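Local coordinates for protein (endonuclease) (Salmonella typhimurium, PDB 1BYR) that is an endonuclease with a PLD-like domain, a small two-subunit protein whose chain folds into a mixed sheet flanked by helices, at residues S10-R16 and A116-S121; R31-Y35 and F110-K114; S4-S10 and E122-W128; V19-D24 and D41-L46. One frame throughout, in Å; residues are numbered along the deposited sequence.

Contact 1: S10-R16 and A116-S121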
loop_
_atom_site.group_PDB
_atom_site.type_symbol
_atom_site.label_atom_id
_atom_site.label_comp_id
_atom_site.label_asym_id
_atom_site.label_seq_id
_atom_site.Cartn_x
_atom_site.Cartn_y
_atom_site.Cartn_z
ATOM N N SER A 10 9.014 -6.118 4.449
ATOM C CA SER A 10 9.836 -5.481 5.462
ATOM C C SER A 10 9.332 -6.075 6.774
ATOM O O SER A 10 8.168 -6.470 6.866
ATOM C CB SER A 10 9.653 -3.961 5.452
ATOM O OG SER A 10 10.168 -3.381 4.272
ATOM N N PRO A 11 10.187 -6.165 7.806
ATOM C CA PRO A 11 11.596 -5.778 7.843
ATOM C C PRO A 11 12.560 -6.809 7.233
ATOM O O PRO A 11 13.772 -6.681 7.383
ATOM C CB PRO A 11 11.853 -5.583 9.333
ATOM C CG PRO A 11 10.993 -6.624 9.970
ATOM C CD PRO A 11 9.740 -6.700 9.105
ATOM N N GLU A 12 12.031 -7.815 6.547
ATOM C CA GLU A 12 12.864 -8.853 5.928
ATOM C C GLU A 12 13.998 -8.276 5.062
ATOM O O GLU A 12 15.132 -8.771 5.070
ATOM C CB GLU A 12 11.995 -9.777 5.077
ATOM C CG GLU A 12 11.330 -10.934 5.861
ATOM C CD GLU A 12 10.069 -10.516 6.625
ATOM O OE1 GLU A 12 9.759 -9.309 6.705
ATOM O OE2 GLU A 12 9.384 -11.412 7.152
ATOM N N GLY A 13 13.679 -7.242 4.296
ATOM C CA GLY A 13 14.678 -6.639 3.433
ATOM C C GLY A 13 14.339 -6.744 1.960
ATOM O O GLY A 13 14.809 -5.952 1.149
ATOM N N SER A 14 13.497 -7.706 1.599
ATOM C CA SER A 14 13.146 -7.896 0.197
ATOM C C SER A 14 12.316 -6.764 -0.422
ATOM O O SER A 14 12.395 -6.524 -1.629
ATOM C CB SER A 14 12.425 -9.231 0.018
ATOM O OG SER A 14 11.328 -9.317 0.901
ATOM N N ALA A 15 11.526 -6.068 0.388
ATOM C CA ALA A 15 10.715 -4.965 -0.135
ATOM C C ALA A 15 11.624 -3.826 -0.609
ATOM O O ALA A 15 11.500 -3.323 -1.729
ATOM C CB ALA A 15 9.774 -4.448 0.931
ATOM N N ARG A 16 12.540 -3.420 0.255
ATOM C CA ARG A 16 13.455 -2.346 -0.073
ATOM C C ARG A 16 14.204 -2.659 -1.377
ATOM O O ARG A 16 14.240 -1.839 -2.296
ATOM C CB ARG A 16 14.431 -2.146 1.093
ATOM C CG ARG A 16 15.610 -1.239 0.806
ATOM C CD ARG A 16 16.795 -1.633 1.676
ATOM N NE ARG A 16 17.268 -0.497 2.453
ATOM C CZ ARG A 16 17.626 -0.545 3.730
ATOM N NH1 ARG A 16 17.549 -1.679 4.402
ATOM N NH2 ARG A 16 18.047 0.554 4.337
ATOM N N ALA A 116 10.157 2.140 7.143
ATOM C CA ALA A 116 9.489 1.221 6.220
ATOM C C ALA A 116 10.408 0.108 5.701
ATOM O O ALA A 116 9.962 -1.011 5.409
ATOM C CB ALA A 116 8.935 2.000 5.039
ATOM N N GLU A 117 11.691 0.431 5.574
ATOM C CA GLU A 117 12.693 -0.507 5.070
ATOM C C GLU A 117 13.249 -1.485 6.090
ATOM O O GLU A 117 13.505 -2.649 5.782
ATOM C CB GLU A 117 13.899 0.261 4.497
ATOM C CG GLU A 117 13.547 1.366 3.507
ATOM C CD GLU A 117 14.773 2.098 2.937
ATOM O OE1 GLU A 117 15.675 2.472 3.717
ATOM O OE2 GLU A 117 14.823 2.304 1.704
ATOM N N THR A 118 13.383 -1.000 7.312
ATOM C CA THR A 118 14.046 -1.759 8.360
ATOM C C THR A 118 13.313 -2.119 9.660
ATOM O O THR A 118 13.787 -2.960 10.421
ATOM C CB THR A 118 15.343 -0.969 8.704
ATOM O OG1 THR A 118 16.448 -1.506 7.968
ATOM C CG2 THR A 118 15.598 -0.953 10.178
ATOM N N LYS A 119 12.165 -1.507 9.914
ATOM C CA LYS A 119 11.462 -1.767 11.180
ATOM C C LYS A 119 10.033 -2.312 11.091
ATOM O O LYS A 119 9.684 -3.259 11.785
ATOM C CB LYS A 119 11.431 -0.483 12.025
ATOM C CG LYS A 119 12.734 0.322 12.037
ATOM C CD LYS A 119 13.569 0.012 13.269
ATOM C CE LYS A 119 15.006 0.544 13.138
ATOM N NZ LYS A 119 15.059 2.031 12.931
ATOM N N ASN A 120 9.211 -1.685 10.256
ATOM C CA ASN A 120 7.817 -2.081 10.109
ATOM C C ASN A 120 7.601 -3.329 9.279
ATOM O O ASN A 120 8.475 -3.757 8.524
ATOM C CB ASN A 120 7.040 -0.952 9.449
ATOM C CG ASN A 120 7.058 0.318 10.266
ATOM O OD1 ASN A 120 7.322 0.303 11.463
ATOM N ND2 ASN A 120 6.779 1.434 9.615
ATOM N N SER A 121 6.425 -3.927 9.441
ATOM C CA SER A 121 6.065 -5.050 8.595
ATOM C C SER A 121 5.395 -4.321 7.432
ATOM O O SER A 121 4.525 -3.447 7.632
ATOM C CB SER A 121 5.066 -5.988 9.273
ATOM O OG SER A 121 4.699 -7.016 8.373
HETATM O O HOH W 1 12.694 -4.216 3.410
#

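Contact 2: R31-Y35 and F110-K114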
loop_
_atom_site.group_PDB
_atom_site.type_symbol
_atom_site.label_atom_id
_atom_site.label_comp_id
_atom_site.label_asym_id
_atom_site.label_seq_id
_atom_site.Cartn_x
_atom_site.Cartn_y
_atom_site.Cartn_z
ATOM N N ARG A 31 7.223 8.153 -12.536
ATOM C CA ARG A 31 6.215 9.081 -12.028
ATOM C C ARG A 31 5.945 8.540 -10.638
ATOM O O ARG A 31 5.363 7.478 -10.502
ATOM C CB ARG A 31 4.941 9.016 -12.882
ATOM C CG ARG A 31 5.068 9.686 -14.255
ATOM C CD ARG A 31 5.509 11.135 -14.129
ATOM N NE ARG A 31 5.663 11.781 -15.430
ATOM C CZ ARG A 31 6.831 12.019 -16.019
ATOM N NH1 ARG A 31 7.970 11.665 -15.431
ATOM N NH2 ARG A 31 6.859 12.624 -17.200
ATOM N N MET A 32 6.400 9.259 -9.617
ATOM C CA MET A 32 6.262 8.819 -8.232
ATOM C C MET A 32 5.316 9.633 -7.345
ATOM O O MET A 32 5.218 10.857 -7.468
ATOM C CB MET A 32 7.653 8.792 -7.589
ATOM C CG MET A 32 7.710 8.275 -6.162
ATOM S SD MET A 32 9.424 8.338 -5.631
ATOM C CE MET A 32 9.468 7.306 -4.266
ATOM N N MET A 33 4.623 8.924 -6.445
ATOM C CA MET A 33 3.694 9.518 -5.486
ATOM C C MET A 33 4.183 9.018 -4.138
ATOM O O MET A 33 4.463 7.827 -3.979
ATOM C CB MET A 33 2.255 8.992 -5.683
ATOM C CG MET A 33 1.628 9.207 -7.067
ATOM S SD MET A 33 -0.105 8.638 -7.157
ATOM C CE MET A 33 -0.995 10.045 -6.536
ATOM N N ALA A 34 4.289 9.907 -3.154
ATOM C CA ALA A 34 4.739 9.478 -1.851
ATOM C C ALA A 34 4.086 10.240 -0.720
ATOM O O ALA A 34 3.658 11.373 -0.892
ATOM C CB ALA A 34 6.242 9.638 -1.757
ATOM N N TYR A 35 4.002 9.597 0.441
ATOM C CA TYR A 35 3.485 10.246 1.637
ATOM C C TYR A 35 4.839 10.616 2.259
ATOM O O TYR A 35 5.557 11.425 1.693
ATOM C CB TYR A 35 2.718 9.234 2.490
ATOM C CG TYR A 35 2.316 9.733 3.860
ATOM C CD1 TYR A 35 1.927 11.052 4.060
ATOM C CD2 TYR A 35 2.321 8.880 4.952
ATOM C CE1 TYR A 35 1.554 11.507 5.323
ATOM C CE2 TYR A 35 1.953 9.325 6.219
ATOM C CZ TYR A 35 1.566 10.637 6.399
ATOM O OH TYR A 35 1.183 11.073 7.650
ATOM N N PHE A 110 4.410 -0.083 1.718
ATOM C CA PHE A 110 5.757 0.485 1.850
ATOM C C PHE A 110 5.938 1.996 1.602
ATOM O O PHE A 110 5.808 2.472 0.463
ATOM C CB PHE A 110 6.697 -0.331 0.936
ATOM C CG PHE A 110 8.168 0.043 1.028
ATOM C CD1 PHE A 110 8.704 1.042 0.219
ATOM C CD2 PHE A 110 9.032 -0.681 1.833
ATOM C CE1 PHE A 110 10.082 1.300 0.217
ATOM C CE2 PHE A 110 10.415 -0.419 1.829
ATOM C CZ PHE A 110 10.931 0.561 1.025
ATOM N N ASN A 111 6.226 2.749 2.666
ATOM C CA ASN A 111 6.475 4.192 2.528
ATOM C C ASN A 111 7.953 4.313 2.215
ATOM O O ASN A 111 8.743 3.437 2.564
ATOM C CB ASN A 111 6.208 4.960 3.819
ATOM C CG ASN A 111 4.759 5.271 4.017
ATOM O OD1 ASN A 111 4.105 4.696 4.886
ATOM N ND2 ASN A 111 4.234 6.170 3.224
ATOM N N PHE A 112 8.338 5.407 1.576
ATOM C CA PHE A 112 9.726 5.584 1.208
ATOM C C PHE A 112 10.511 6.208 2.343
ATOM O O PHE A 112 10.983 7.352 2.276
ATOM C CB PHE A 112 9.788 6.390 -0.097
ATOM C CG PHE A 112 8.930 5.800 -1.188
ATOM C CD1 PHE A 112 9.257 4.579 -1.757
ATOM C CD2 PHE A 112 7.744 6.406 -1.567
ATOM C CE1 PHE A 112 8.410 3.966 -2.682
ATOM C CE2 PHE A 112 6.904 5.804 -2.480
ATOM C CZ PHE A 112 7.236 4.581 -3.038
ATOM N N THR A 113 10.629 5.417 3.400
ATOM C CA THR A 113 11.308 5.800 4.618
ATOM C C THR A 113 12.154 4.672 5.142
ATOM O O THR A 113 12.022 3.514 4.746
ATOM C CB THR A 113 10.311 6.120 5.744
ATOM O OG1 THR A 113 9.665 4.900 6.150
ATOM C CG2 THR A 113 9.273 7.116 5.273
ATOM N N LYS A 114 13.008 5.056 6.079
ATOM C CA LYS A 114 13.917 4.146 6.773
ATOM C C LYS A 114 13.090 3.133 7.625
ATOM O O LYS A 114 13.320 1.904 7.585
ATOM C CB LYS A 114 14.859 4.977 7.675
ATOM C CG LYS A 114 15.065 6.477 7.230
ATOM C CD LYS A 114 13.762 7.354 7.236
ATOM C CE LYS A 114 13.153 7.624 8.618
ATOM N NZ LYS A 114 12.038 6.676 8.970
HETATM O O HOH W 2 5.781 7.231 1.223
#

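Contact 3: S4-S10 and E122-W128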
loop_
_atom_site.group_PDB
_atom_site.type_symbol
_atom_site.label_atom_id
_atom_site.label_comp_id
_atom_site.label_asym_id
_atom_site.label_seq_id
_atom_site.Cartn_x
_atom_site.Cartn_y
_atom_site.Cartn_z
ATOM N N SER A 4 3.996 -9.685 -15.197
ATOM C CA SER A 4 4.417 -10.516 -14.076
ATOM C C SER A 4 4.398 -9.678 -12.808
ATOM O O SER A 4 4.361 -8.450 -12.874
ATOM C CB SER A 4 5.825 -11.058 -14.303
ATOM O OG SER A 4 6.768 -10.006 -14.339
ATOM N N VAL A 5 4.427 -10.333 -11.648
ATOM C CA VAL A 5 4.400 -9.600 -10.389
ATOM C C VAL A 5 5.437 -10.116 -9.402
ATOM O O VAL A 5 5.637 -11.320 -9.264
ATOM C CB VAL A 5 2.992 -9.688 -9.713
ATOM C CG1 VAL A 5 2.973 -8.852 -8.443
ATOM C CG2 VAL A 5 1.909 -9.210 -10.670
ATOM N N GLN A 6 6.113 -9.197 -8.727
ATOM C CA GLN A 6 7.122 -9.555 -7.739
ATOM C C GLN A 6 6.675 -8.927 -6.437
ATOM O O GLN A 6 5.992 -7.907 -6.456
ATOM C CB GLN A 6 8.475 -8.946 -8.117
ATOM C CG GLN A 6 9.393 -9.853 -8.902
ATOM C CD GLN A 6 10.697 -9.182 -9.190
ATOM O OE1 GLN A 6 10.794 -8.340 -10.077
ATOM N NE2 GLN A 6 11.719 -9.539 -8.431
ATOM N N VAL A 7 7.050 -9.539 -5.311
ATOM C CA VAL A 7 6.710 -8.991 -3.997
ATOM C C VAL A 7 7.930 -9.054 -3.096
ATOM O O VAL A 7 8.788 -9.929 -3.241
ATOM C CB VAL A 7 5.562 -9.767 -3.268
ATOM C CG1 VAL A 7 5.077 -8.977 -2.056
ATOM C CG2 VAL A 7 4.409 -9.989 -4.200
ATOM N N GLY A 8 7.986 -8.118 -2.156
ATOM C CA GLY A 8 9.065 -8.058 -1.189
ATOM C C GLY A 8 8.435 -7.595 0.115
ATOM O O GLY A 8 7.378 -6.963 0.093
ATOM N N TYR A 9 9.062 -7.902 1.252
ATOM C CA TYR A 9 8.508 -7.515 2.545
ATOM C C TYR A 9 9.524 -6.857 3.463
ATOM O O TYR A 9 10.732 -6.998 3.282
ATOM C CB TYR A 9 7.941 -8.755 3.249
ATOM C CG TYR A 9 7.049 -9.611 2.371
ATOM C CD1 TYR A 9 5.759 -9.198 2.056
ATOM C CD2 TYR A 9 7.498 -10.837 1.856
ATOM C CE1 TYR A 9 4.930 -9.975 1.250
ATOM C CE2 TYR A 9 6.669 -11.620 1.045
ATOM C CZ TYR A 9 5.392 -11.182 0.749
ATOM O OH TYR A 9 4.574 -11.936 -0.067
ATOM N N SER A 10 9.014 -6.118 4.449
ATOM C CA SER A 10 9.836 -5.481 5.462
ATOM C C SER A 10 9.332 -6.075 6.774
ATOM O O SER A 10 8.168 -6.470 6.866
ATOM C CB SER A 10 9.653 -3.961 5.452
ATOM O OG SER A 10 10.168 -3.381 4.272
ATOM N N GLU A 122 5.843 -4.624 6.216
ATOM C CA GLU A 122 5.316 -3.994 5.009
ATOM C C GLU A 122 5.376 -4.976 3.869
ATOM O O GLU A 122 5.992 -6.030 3.962
ATOM C CB GLU A 122 6.169 -2.787 4.560
ATOM C CG GLU A 122 6.611 -1.831 5.628
ATOM C CD GLU A 122 5.648 -0.693 5.821
ATOM O OE1 GLU A 122 4.559 -0.725 5.220
ATOM O OE2 GLU A 122 5.987 0.236 6.578
ATOM N N ASN A 123 4.724 -4.603 2.775
ATOM C CA ASN A 123 4.773 -5.389 1.560
ATOM C C ASN A 123 4.863 -4.383 0.426
ATOM O O ASN A 123 4.287 -3.294 0.494
ATOM C CB ASN A 123 3.519 -6.263 1.393
ATOM C CG ASN A 123 2.274 -5.457 1.081
ATOM O OD1 ASN A 123 1.620 -4.933 1.981
ATOM N ND2 ASN A 123 1.947 -5.339 -0.189
ATOM N N ALA A 124 5.640 -4.719 -0.599
ATOM C CA ALA A 124 5.746 -3.893 -1.783
ATOM C C ALA A 124 5.605 -4.840 -2.948
ATOM O O ALA A 124 6.182 -5.933 -2.934
ATOM C CB ALA A 124 7.132 -3.175 -1.850
ATOM N N VAL A 125 4.814 -4.449 -3.945
ATOM C CA VAL A 125 4.663 -5.272 -5.127
ATOM C C VAL A 125 5.041 -4.465 -6.357
ATOM O O VAL A 125 4.867 -3.239 -6.397
ATOM C CB VAL A 125 3.205 -5.784 -5.303
ATOM C CG1 VAL A 125 2.824 -6.660 -4.122
ATOM C CG2 VAL A 125 2.246 -4.611 -5.443
ATOM N N VAL A 126 5.616 -5.151 -7.343
ATOM C CA VAL A 126 5.953 -4.506 -8.596
ATOM C C VAL A 126 5.234 -5.279 -9.682
ATOM O O VAL A 126 5.503 -6.456 -9.897
ATOM C CB VAL A 126 7.477 -4.491 -8.870
ATOM C CG1 VAL A 126 7.737 -3.877 -10.240
ATOM C CG2 VAL A 126 8.202 -3.668 -7.793
ATOM N N ILE A 127 4.274 -4.614 -10.325
ATOM C CA ILE A 127 3.483 -5.212 -11.396
ATOM C C ILE A 127 4.109 -4.772 -12.707
ATOM O O ILE A 127 3.936 -3.632 -13.141
ATOM C CB ILE A 127 1.998 -4.733 -11.333
ATOM C CG1 ILE A 127 1.430 -4.992 -9.933
ATOM C CG2 ILE A 127 1.162 -5.466 -12.381
ATOM C CD1 ILE A 127 0.185 -4.182 -9.603
ATOM N N TRP A 128 4.857 -5.684 -13.320
ATOM C CA TRP A 128 5.561 -5.411 -14.566
ATOM C C TRP A 128 4.778 -5.606 -15.854
ATOM O O TRP A 128 3.997 -6.548 -15.998
ATOM C CB TRP A 128 6.794 -6.307 -14.686
ATOM C CG TRP A 128 7.771 -6.213 -13.573
ATOM C CD1 TRP A 128 7.839 -7.013 -12.464
ATOM C CD2 TRP A 128 8.891 -5.325 -13.494
ATOM N NE1 TRP A 128 8.933 -6.678 -11.705
ATOM C CE2 TRP A 128 9.595 -5.646 -12.316
ATOM C CE3 TRP A 128 9.364 -4.293 -14.311
ATOM C CZ2 TRP A 128 10.753 -4.964 -11.929
ATOM C CZ3 TRP A 128 10.513 -3.618 -13.923
ATOM C CH2 TRP A 128 11.197 -3.963 -12.749
#

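Contact 4: V19-D24 and D41-L46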
loop_
_atom_site.group_PDB
_atom_site.type_symbol
_atom_site.label_atom_id
_atom_site.label_comp_id
_atom_site.label_asym_id
_atom_site.label_seq_id
_atom_site.Cartn_x
_atom_site.Cartn_y
_atom_site.Cartn_z
ATOM N N VAL A 19 11.898 -2.403 -4.444
ATOM C CA VAL A 19 11.583 -1.023 -4.784
ATOM C C VAL A 19 12.795 -0.413 -5.511
ATOM O O VAL A 19 12.633 0.265 -6.528
ATOM C CB VAL A 19 11.242 -0.212 -3.501
ATOM C CG1 VAL A 19 11.116 1.275 -3.828
ATOM C CG2 VAL A 19 9.938 -0.737 -2.893
ATOM N N LEU A 20 13.999 -0.672 -5.003
ATOM C CA LEU A 20 15.223 -0.172 -5.650
ATOM C C LEU A 20 15.351 -0.764 -7.056
ATOM O O LEU A 20 15.753 -0.073 -7.993
ATOM C CB LEU A 20 16.461 -0.518 -4.814
ATOM C CG LEU A 20 16.510 0.296 -3.516
ATOM C CD1 LEU A 20 17.564 -0.267 -2.573
ATOM C CD2 LEU A 20 16.800 1.756 -3.848
ATOM N N SER A 21 14.973 -2.033 -7.210
ATOM C CA SER A 21 15.019 -2.718 -8.503
ATOM C C SER A 21 14.109 -2.043 -9.520
ATOM O O SER A 21 14.442 -1.931 -10.702
ATOM C CB SER A 21 14.599 -4.185 -8.351
ATOM O OG SER A 21 14.496 -4.839 -9.604
ATOM N N ALA A 22 12.951 -1.587 -9.070
ATOM C CA ALA A 22 12.027 -0.922 -9.973
ATOM C C ALA A 22 12.602 0.416 -10.447
ATOM O O ALA A 22 12.532 0.745 -11.627
ATOM C CB ALA A 22 10.667 -0.705 -9.281
ATOM N N ILE A 23 13.179 1.185 -9.532
ATOM C CA ILE A 23 13.741 2.472 -9.899
ATOM C C ILE A 23 14.955 2.270 -10.806
ATOM O O ILE A 23 15.102 2.934 -11.825
ATOM C CB ILE A 23 14.120 3.283 -8.640
ATOM C CG1 ILE A 23 12.841 3.611 -7.865
ATOM C CG2 ILE A 23 14.871 4.577 -9.033
ATOM C CD1 ILE A 23 13.087 3.978 -6.407
ATOM N N ASP A 24 15.795 1.309 -10.444
ATOM C CA ASP A 24 16.990 0.987 -11.212
ATOM C C ASP A 24 16.687 0.478 -12.620
ATOM O O ASP A 24 17.546 0.510 -13.500
ATOM C CB ASP A 24 17.800 -0.080 -10.487
ATOM C CG ASP A 24 18.566 0.465 -9.304
ATOM O OD1 ASP A 24 18.682 1.709 -9.166
ATOM O OD2 ASP A 24 19.054 -0.363 -8.511
ATOM N N ASP A 41 18.511 6.057 0.607
ATOM C CA ASP A 41 18.748 5.048 -0.424
ATOM C C ASP A 41 17.824 5.238 -1.638
ATOM O O ASP A 41 18.252 5.094 -2.788
ATOM C CB ASP A 41 18.538 3.659 0.160
ATOM C CG ASP A 41 17.089 3.380 0.483
ATOM O OD1 ASP A 41 16.543 4.036 1.394
ATOM O OD2 ASP A 41 16.491 2.507 -0.181
ATOM N N ILE A 42 16.557 5.552 -1.370
ATOM C CA ILE A 42 15.563 5.783 -2.415
ATOM C C ILE A 42 15.925 7.050 -3.210
ATOM O O ILE A 42 15.842 7.078 -4.453
ATOM C CB ILE A 42 14.133 5.962 -1.795
ATOM C CG1 ILE A 42 13.744 4.697 -1.017
ATOM C CG2 ILE A 42 13.088 6.214 -2.894
ATOM C CD1 ILE A 42 13.638 3.464 -1.870
ATOM N N MET A 43 16.315 8.106 -2.499
ATOM C CA MET A 43 16.693 9.366 -3.149
ATOM C C MET A 43 17.909 9.183 -4.049
ATOM O O MET A 43 17.928 9.663 -5.182
ATOM C CB MET A 43 16.983 10.440 -2.101
ATOM C CG MET A 43 15.858 10.605 -1.058
ATOM S SD MET A 43 14.195 10.835 -1.784
ATOM C CE MET A 43 13.153 10.197 -0.399
ATOM N N LYS A 44 18.917 8.474 -3.559
ATOM C CA LYS A 44 20.124 8.235 -4.340
ATOM C C LYS A 44 19.793 7.499 -5.611
ATOM O O LYS A 44 20.356 7.793 -6.675
ATOM C CB LYS A 44 21.125 7.417 -3.540
ATOM C CG LYS A 44 21.886 8.237 -2.517
ATOM C CD LYS A 44 22.821 7.358 -1.725
ATOM C CE LYS A 44 22.943 7.863 -0.316
ATOM N NZ LYS A 44 24.323 7.607 0.163
ATOM N N ALA A 45 18.882 6.532 -5.506
ATOM C CA ALA A 45 18.460 5.752 -6.663
ATOM C C ALA A 45 17.683 6.598 -7.682
ATOM O O ALA A 45 17.870 6.448 -8.889
ATOM C CB ALA A 45 17.608 4.544 -6.214
ATOM N N LEU A 46 16.818 7.487 -7.202
ATOM C CA LEU A 46 16.042 8.342 -8.091
ATOM C C LEU A 46 16.965 9.285 -8.866
ATOM O O LEU A 46 16.827 9.447 -10.081
ATOM C CB LEU A 46 14.997 9.144 -7.298
ATOM C CG LEU A 46 13.838 8.315 -6.729
ATOM C CD1 LEU A 46 13.159 9.080 -5.579
ATOM C CD2 LEU A 46 12.850 7.992 -7.840
HETATM O O HOH W 3 18.224 4.087 -10.571
#

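Contact 1: S10-R16 and A116-S121
S10 turns OG anti to its carbonyl carbon (chi1 -68°), which aims the hydroxyl at the last turn of helix 114-118. R16 holds CG anti to the backbone N, and a bend at chi3 lays its guanidinium across E117. S10 OG donates to A116 O at 2.6 Å. The bond is short and lies in the carbonyl plane, with a C=O...donor angle of 152°. A water donates to S10 OG and to E117 O, and it takes a longer bond from R16 N. A116 O is thus bonded directly by S10 OG, and E117 O through the water. R16 NH2 and E117 OE1 form a salt bridge at 3.1 Å. It is not a flat pairing: guanidinium and carboxylate planes are 49° apart. E117 CB sits over the centre of one guanidinium face of R16. E117 OE2 has D41 OD1 as a close carboxylate neighbour, which would tend to raise a pKa, opposed by R16. In the PLD-like fold, this contact joins the loop leading from strand 4-10 into helix 14-25, with G13 as N-cap, to the loop after helix 114-118. A cis peptide bond precedes P11. The P11 ring packs against the backbone, with CB 3.4 Å from T118 O and CD 3.3 Å from N120 O. S121 CA makes a CA-H...O contact of 3.1 Å with S10 O. S121 OG hydrogen-bonds to D95 and R144 of the second subunit, and P11 also packs on R144 there.

Contact 2: R31-Y35 and F110-K114
The end of strand 29-34 meets the loop before helix 114-118 without any direct backbone bond, and the CA atoms of A34 and F112 stay 7.0 Å apart. The F112 side chain spans the distance. M32 and F112 reach toward each other from opposite directions. M32 has CG anti to the backbone N (chi1 -177°) and runs fully extended, which carries CE to the middle of the ring. M32 CE lies 3.3 Å from the F112 ring centroid, only 12° off the ring normal. This is a CH-pi contact. M32 SD stands farther off above the same face, making it a Met-aromatic contact as well. A34 CB and M33 O touch the ring at its edge; A34 CB is 3.6 Å from F112 CD2. F112 is the centre of an inverse gamma turn in this loop of the PLD-like fold, and its ring is buried. V19 of helix 14-25 also packs on it. Next to it along the loop, N111 ND2 comes to the edge of the Y35 ring and lies 3.5 Å from Y35 CB. The amide and ring planes are 58° apart. One water ties the two backbones together. It accepts from N111 ND2 at 2.7 Å, from Y35 N at 3.1 Å and from F112 N. Beyond it, N111 packs on H94 of the second subunit, while T113 OG1 caps helix 114-118 through A116 N.

Contact 3: S4-S10 and E122-W128
V7 and V125 lie side by side at the apolar centre, with V7 CG2 3.7 Å from V125 CG1. V5 and I127 continue the row, their CG2 atoms 4.2 Å apart. Y9 ends it: CD1 rests 3.8 Å from N123 CB, and E122 O lies at the ring edge. V5, V7, Y9, N123, V125 and I127 share one face of an antiparallel pair of strands. Pairs S4-W128, Q6-V126, G8-A124 and S10-E122 are hydrogen-bonded in both directions, eight backbone bonds in all. V5-I127, V7-V125 and Y9-N123 are non-hydrogen-bonded pairs. CA-H...O contacts fill in between, such as V125 CA to Q6 O at 3.2 Å. On the other face, Q6 and V126 pack on helix 14-25. There W128 NE1 donates to Q6 OE1 at 3.0 Å. The donor lies in the amide plane, on a lone pair, but the oxygen is 26° out of the indole plane and the bond is bent (139°). V126 CG1 covers part of one indole face. The valine and tyrosine face packs against L133, F137 and H140 of the second subunit, and Y9 OH bonds to S136 there. The eight bonds fix the register of outer strand 4-10, leaving this face for mainly apolar subunit packing.

Contact 4: V19-D24 and D41-L46
I23 and L20 against A45 make the tight part of this contact, with I42 a looser neighbour, while D24 and D41 mark its more polar side. I23 CG2 drops onto the backbone of the other helix, 3.5 Å from A45 O, and also touches A45 CB at 3.9 Å. This methyl is anti to the backbone N of I23. The I23 and I42 side chains cross at about a right angle, with I23 CD1 nearest I42 CG2. L46 CD2 also reaches I23 CG2, at 4.1 Å. Toward the N-terminal end, V19 CG1 meets I42 CD1 at 3.9 Å. A45 is small, and L20 CD2 lies 3.7 Å from A45 CB. The axes of segments 19-24 and 41-46 are nearly parallel, 14° apart and 9.6 Å from each other at closest approach. The two helices are joined through strand 29-34 in a helix-strand-helix unit of the PLD-like fold, and both rest on the sheet: I23 on I30, I42 and L46 on M32. The L20 methyls cross the D41 carboxylate, 3.8 Å from D41 OD2, in van der Waals contact. No direct hydrogen bond links the two segments. At the solvent side a water bridges them instead, donating to D24 OD1 at 2.8 Å and to A45 O.

From the N terminus, strand 4-10 comes first, and contact 3 pairs it with strand 122-128, closing the longest loop. Contact 1 lies just within, sharing S10 with contact 3 and tying the start of helix 14-25 to the end of helix 114-118. Contacts 2 and 4 both fall inside contact 1. These two cross: 19-24 comes before 31-35, then 41-46, then 110-114. Contact 4 sets helix 14-25 beside helix 40-51, and contact 2 joins strand 29-34 to the loop before helix 114-118. F110 touches contacts 1, 3 and 4, and contacts 2 and 4 also meet through F112 and V19. Contacts 1, 2 and 3 also reach the second subunit; contact 4 does not.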